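Side-chain contact in CocE/NonD family hydrolase (Staphylococcus aureus subsp. aureus COL, PDB 3III), which probably hydrolyses ester or amide bonds, using an alpha/beta-hydrolase domain: residues S278-G281 with F282-A285. Numbering follows the deposited sequence.
Sequences SFEG and FKQA
E280 reaches two side chains of the next helical turn, K283 and Q284, one with each carboxylate oxygen. OE2 of E280 forms a salt bridge with NZ of K283 at 2.7 Å. The ammonium sits above the carboxylate plane, 35° out of it. OE1 of E280 accepts a hydrogen bond from NE2 of Q284 at 2.8 Å through its anti lone pair. This oxygen lies almost in the amide plane of Q284, yet the carboxylate and amide planes are turned 54° apart. The E280 chain bends at chi2, and K283 bends at chi3 (-60°) to bring its amine back over the acid. A water donates to OE1 of E280 at 2.9 Å and accepts a weak bond from NZ of K283. OE2 has a second partner in Q473. OG of S278 bonds to the carbonyl of H274, one turn earlier.

The backbone bonds run from i+4 to i, the same spacing as the E280 to Q284 side-chain bond. N of F282 bonds to O of S278 at 3.2 Å, and N of Q284 to O of E280 at 2.8 Å. The last such bond, from N of A285 to O of G281 at 3.0 Å, comes where the chain leaves helical geometry. Beyond it, K290 takes the carbonyls of F282 and A285.

Helix 275-284 is the crossover of a beta-alpha-beta unit, with F279 and F282 packed on strands 262-267 and 290-295. On the polar side, the lysine and the amide probably stabilise a charged E280, each of whose oxygens has two hydrogen-bonding partners.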
# COMPACT_ATOMS: atom_id res chain seq x y z
N SER A 278 2.19 -1.10 -4.46
CA SER A 278 1.25 -2.09 -4.92
C SER A 278 1.28 -2.09 -6.45
O SER A 278 1.39 -3.16 -7.10
CB SER A 278 -0.18 -1.86 -4.35
OG SER A 278 -0.20 -1.96 -2.93
N PHE A 279 1.24 -0.90 -7.04
CA PHE A 279 1.29 -0.78 -8.50
C PHE A 279 2.67 -1.15 -9.02
O PHE A 279 2.77 -1.82 -10.08
CB PHE A 279 0.96 0.66 -8.93
CG PHE A 279 -0.51 0.97 -8.89
CD1 PHE A 279 -1.35 0.54 -9.91
CD2 PHE A 279 -1.06 1.63 -7.81
CE1 PHE A 279 -2.69 0.81 -9.89
CE2 PHE A 279 -2.44 1.88 -7.76
CZ PHE A 279 -3.26 1.43 -8.80
N GLU A 280 3.75 -0.70 -8.32
CA GLU A 280 5.09 -1.08 -8.76
C GLU A 280 5.28 -2.59 -8.82
O GLU A 280 5.93 -3.12 -9.78
CB GLU A 280 6.23 -0.47 -7.94
CG GLU A 280 6.47 1.04 -8.15
CD GLU A 280 6.51 1.47 -9.62
OE1 GLU A 280 7.24 0.81 -10.38
OE2 GLU A 280 5.82 2.46 -9.99
N GLY A 281 4.72 -3.29 -7.82
CA GLY A 281 4.86 -4.76 -7.75
C GLY A 281 4.21 -5.39 -8.94
O GLY A 281 4.78 -6.26 -9.61
N PHE A 282 2.98 -4.96 -9.21
CA PHE A 282 2.26 -5.52 -10.37
C PHE A 282 2.98 -5.23 -11.67
O PHE A 282 3.11 -6.11 -12.53
CB PHE A 282 0.84 -5.02 -10.43
CG PHE A 282 0.10 -5.46 -11.66
CD1 PHE A 282 -0.33 -6.77 -11.80
CD2 PHE A 282 -0.05 -4.60 -12.72
CE1 PHE A 282 -1.01 -7.21 -12.98
CE2 PHE A 282 -0.70 -5.00 -13.88
CZ PHE A 282 -1.18 -6.31 -14.03
N LYS A 283 3.44 -4.00 -11.82
CA LYS A 283 4.06 -3.57 -13.08
C LYS A 283 5.38 -4.28 -13.34
O LYS A 283 5.60 -4.71 -14.43
CB LYS A 283 4.30 -2.05 -13.15
CG LYS A 283 3.06 -1.18 -13.22
CD LYS A 283 3.38 0.30 -13.41
CE LYS A 283 4.23 0.88 -12.29
NZ LYS A 283 4.48 2.37 -12.34
N GLN A 284 6.24 -4.35 -12.32
CA GLN A 284 7.61 -4.80 -12.47
C GLN A 284 7.81 -6.32 -12.36
O GLN A 284 8.82 -6.86 -12.82
CB GLN A 284 8.50 -4.16 -11.40
CG GLN A 284 8.85 -2.68 -11.64
CD GLN A 284 9.76 -2.15 -10.57
OE1 GLN A 284 10.72 -2.83 -10.18
NE2 GLN A 284 9.41 -0.99 -9.99
N ALA A 285 6.90 -7.00 -11.66
CA ALA A 285 7.00 -8.46 -11.55
C ALA A 285 7.17 -9.07 -12.97
O ALA A 285 6.44 -8.68 -13.92
CB ALA A 285 5.75 -9.04 -10.82
O HOH W 1 7.65 1.96 -13.00